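Local coordinates for DNA repair and telomere maintenance protein nbs1 (Schizosaccharomyces pombe, PDB 3HUF) that serves as the adaptor subunit of the MRN complex in DNA double-strand break repair, binding phosphorylated proteins such as Ctp1, with FHA and BRCT domains that recognise phosphorylated partners, at residues R16-G21 with F50-P55. Numbering follows the deposited sequence.
Sequences RILFPG and FTILTP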
ATOM      1  N   ARG A  16      17.085   7.098  -5.247  1.00 36.64           N
ATOM      2  CA  ARG A  16      16.160   8.195  -5.485  1.00 36.68           C
ATOM      3  C   ARG A  16      14.771   7.703  -5.829  1.00 36.43           C
ATOM      4  O   ARG A  16      14.608   6.833  -6.668  1.00 35.67           O
ATOM      5  CB  ARG A  16      16.685   9.110  -6.598  1.00 37.01           C
ATOM      6  CG  ARG A  16      15.687  10.196  -6.963  1.00 38.60           C
ATOM      7  CD  ARG A  16      16.304  11.314  -7.725  1.00 40.56           C
ATOM      8  NE  ARG A  16      15.288  12.290  -8.100  1.00 39.57           N
ATOM      9  CZ  ARG A  16      15.510  13.317  -8.911  1.00 41.51           C
ATOM     10  NH1 ARG A  16      16.722  13.509  -9.426  1.00 41.03           N
ATOM     11  NH2 ARG A  16      14.518  14.155  -9.199  1.00 42.91           N
ATOM     12  N   ILE A  17      13.770   8.282  -5.176  1.00 36.63           N
ATOM     13  CA  ILE A  17      12.375   8.007  -5.511  1.00 37.03           C
ATOM     14  C   ILE A  17      11.934   8.828  -6.741  1.00 37.22           C
ATOM     15  O   ILE A  17      12.049  10.047  -6.758  1.00 37.32           O
ATOM     16  CB  ILE A  17      11.460   8.338  -4.329  1.00 36.74           C
ATOM     17  CG1 ILE A  17      11.817   7.466  -3.129  1.00 34.99           C
ATOM     18  CG2 ILE A  17      10.033   8.054  -4.675  1.00 37.27           C
ATOM     19  CD1 ILE A  17      11.132   7.960  -1.881  1.00 32.42           C
ATOM     20  N   LEU A  18      11.435   8.143  -7.762  1.00 36.82           N
ATOM     21  CA  LEU A  18      11.023   8.797  -8.992  1.00 36.54           C
ATOM     22  C   LEU A  18       9.504   8.883  -9.058  1.00 37.15           C
ATOM     23  O   LEU A  18       8.815   7.893  -9.042  1.00 38.13           O
ATOM     24  CB  LEU A  18      11.561   8.020 -10.219  1.00 35.91           C
ATOM     25  CG  LEU A  18      13.087   7.896 -10.336  1.00 34.83           C
ATOM     26  CD1 LEU A  18      13.462   7.238 -11.709  1.00 34.76           C
ATOM     27  CD2 LEU A  18      13.792   9.271 -10.161  1.00 29.47           C
ATOM     28  N   PHE A  19       8.984  10.085  -9.172  1.00 38.03           N
ATOM     29  CA  PHE A  19       7.557  10.272  -9.283  1.00 37.77           C
ATOM     30  C   PHE A  19       7.165  10.292 -10.763  1.00 37.42           C
ATOM     31  O   PHE A  19       8.023  10.471 -11.617  1.00 37.09           O
ATOM     32  CB  PHE A  19       7.174  11.585  -8.601  1.00 37.31           C
ATOM     33  CG  PHE A  19       7.702  11.711  -7.213  1.00 39.50           C
ATOM     34  CD1 PHE A  19       8.558  12.756  -6.874  1.00 44.10           C
ATOM     35  CD2 PHE A  19       7.348  10.803  -6.236  1.00 40.63           C
ATOM     36  CE1 PHE A  19       9.043  12.886  -5.569  1.00 44.36           C
ATOM     37  CE2 PHE A  19       7.819  10.922  -4.944  1.00 42.55           C
ATOM     38  CZ  PHE A  19       8.682  11.964  -4.612  1.00 44.82           C
ATOM     39  N   PRO A  20       5.876  10.040 -11.067  1.00 37.28           N
ATOM     40  CA  PRO A  20       5.310  10.306 -12.381  1.00 36.46           C
ATOM     41  C   PRO A  20       5.765  11.643 -12.967  1.00 36.80           C
ATOM     42  O   PRO A  20       5.720  12.668 -12.278  1.00 35.87           O
ATOM     43  CB  PRO A  20       3.811  10.319 -12.096  1.00 36.11           C
ATOM     44  CG  PRO A  20       3.673   9.193 -11.045  1.00 35.58           C
ATOM     45  CD  PRO A  20       4.885   9.403 -10.169  1.00 37.12           C
ATOM     46  N   GLY A  21       6.180  11.607 -14.233  1.00 36.40           N
ATOM     47  CA  GLY A  21       6.661  12.782 -14.943  1.00 36.62           C
ATOM     48  C   GLY A  21       7.870  12.332 -15.738  1.00 37.04           C
ATOM     49  O   GLY A  21       8.090  11.132 -15.936  1.00 37.22           O
ATOM     50  N   PHE A  50      13.549   9.127 -18.978  1.00 36.59           N
ATOM     51  CA  PHE A  50      12.681   8.210 -18.264  1.00 36.05           C
ATOM     52  C   PHE A  50      11.370   8.954 -18.068  1.00 36.71           C
ATOM     53  O   PHE A  50      11.369  10.067 -17.544  1.00 37.43           O
ATOM     54  CB  PHE A  50      13.206   7.893 -16.862  1.00 35.87           C
ATOM     55  CG  PHE A  50      14.545   7.198 -16.813  1.00 33.28           C
ATOM     56  CD1 PHE A  50      15.153   6.671 -17.953  1.00 32.05           C
ATOM     57  CD2 PHE A  50      15.166   7.044 -15.593  1.00 30.64           C
ATOM     58  CE1 PHE A  50      16.381   6.035 -17.864  1.00 32.78           C
ATOM     59  CE2 PHE A  50      16.395   6.395 -15.477  1.00 30.70           C
ATOM     60  CZ  PHE A  50      17.005   5.886 -16.610  1.00 34.97           C
ATOM     61  N   THR A  51      10.269   8.345 -18.486  1.00 36.31           N
ATOM     62  CA  THR A  51       8.934   8.909 -18.313  1.00 36.41           C
ATOM     63  C   THR A  51       8.138   7.900 -17.523  1.00 36.10           C
ATOM     64  O   THR A  51       8.072   6.726 -17.884  1.00 36.58           O
ATOM     65  CB  THR A  51       8.215   9.206 -19.662  1.00 35.90           C
ATOM     66  OG1 THR A  51       9.027  10.078 -20.449  1.00 37.22           O
ATOM     67  CG2 THR A  51       6.870   9.896 -19.429  1.00 34.91           C
ATOM     68  N   ILE A  52       7.610   8.336 -16.390  1.00 36.50           N
ATOM     69  CA  ILE A  52       6.809   7.461 -15.560  1.00 36.22           C
ATOM     70  C   ILE A  52       5.381   7.949 -15.676  1.00 36.07           C
ATOM     71  O   ILE A  52       5.106   9.130 -15.441  1.00 35.60           O
ATOM     72  CB  ILE A  52       7.310   7.441 -14.113  1.00 37.16           C
ATOM     73  CG1 ILE A  52       8.737   6.873 -14.117  1.00 37.92           C
ATOM     74  CG2 ILE A  52       6.364   6.602 -13.224  1.00 35.51           C
ATOM     75  CD1 ILE A  52       9.431   6.968 -12.810  1.00 37.60           C
ATOM     76  N   LEU A  53       4.472   7.062 -16.084  1.00 35.98           N
ATOM     77  CA  LEU A  53       3.081   7.484 -16.180  1.00 35.80           C
ATOM     78  C   LEU A  53       2.461   7.438 -14.802  1.00 36.15           C
ATOM     79  O   LEU A  53       2.906   6.732 -13.926  1.00 37.18           O
ATOM     80  CB  LEU A  53       2.264   6.682 -17.208  1.00 34.86           C
ATOM     81  CG  LEU A  53       2.790   6.637 -18.641  1.00 33.40           C
ATOM     82  CD1 LEU A  53       1.846   5.835 -19.552  1.00 31.16           C
ATOM     83  CD2 LEU A  53       3.058   8.065 -19.203  1.00 33.11           C
ATOM     84  N   THR A  54       1.424   8.224 -14.639  1.00 36.45           N
ATOM     85  CA  THR A  54       0.628   8.291 -13.436  1.00 37.66           C
ATOM     86  C   THR A  54      -0.165   6.933 -13.290  1.00 37.76           C
ATOM     87  O   THR A  54      -0.365   6.211 -14.271  1.00 37.70           O
ATOM     88  CB  THR A  54      -0.217   9.575 -13.654  1.00 38.04           C
ATOM     89  OG1 THR A  54      -0.178  10.473 -12.532  1.00 43.35           O
ATOM     90  CG2 THR A  54      -1.548   9.334 -14.214  1.00 36.43           C
ATOM     91  N   PRO A  55      -0.535   6.530 -12.068  1.00 37.74           N
ATOM     92  CA  PRO A  55      -1.188   5.202 -11.981  1.00 37.64           C
ATOM     93  C   PRO A  55      -2.637   5.129 -12.487  1.00 37.82           C
ATOM     94  O   PRO A  55      -3.313   6.148 -12.550  1.00 37.48           O
ATOM     95  CB  PRO A  55      -1.121   4.883 -10.483  1.00 38.13           C
ATOM     96  CG  PRO A  55      -1.058   6.237  -9.805  1.00 38.11           C
ATOM     97  CD  PRO A  55      -0.327   7.151 -10.743  1.00 37.20           C
TER
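G21 and I52 form the single antiparallel, hydrogen-bonded pair between 16-21 and 50-55, docking the arriving strand onto 48-52 in a compact example of how an FHA beta sandwich passes its chain from one sheet to the other, here through the bend at F19 and P20. G21 N donates to I52 O over 3.0 Å, in the carbonyl plane and on a lone pair, while the straighter return bond, I52 N to G21 O, spans 2.9 Å. T51 CA adds a CA-H...O contact to G21 O, and P20 CA makes another to I52 O at 3.3 Å. With phi at 138°, a side chain at G21 would run its CB into P20 O, so only a residue without one fits these backbone angles comfortably.

From this anchor the side chain of I52 climbs into the apolar interior. Its CB lies 3.9 Å from P20 CA. There the chain forks: CG2, anti to the backbone N, packs against the backbone of P20, whereas CG1, anti to the carbonyl carbon (chi1 -63°), carries CD1 to L18 CB at 3.5 Å, the two side chains crossing at about a right angle. Cutting I52 back to an alanine here removes CD1 and CG2, and would probably open a gap against L18 CB and the P20 backbone. Farther along, L18 CD1 lies 4.2 Å from F50 CD2, at the edge of the ring and near its plane.

Strand 16-18 is an outermost member of one sheet, beside 2-6; after the bend, strand 21-26 enters the second sheet next to 48-52, whose other neighbour, 68-72, brings F68 against I52 and the F50 ring.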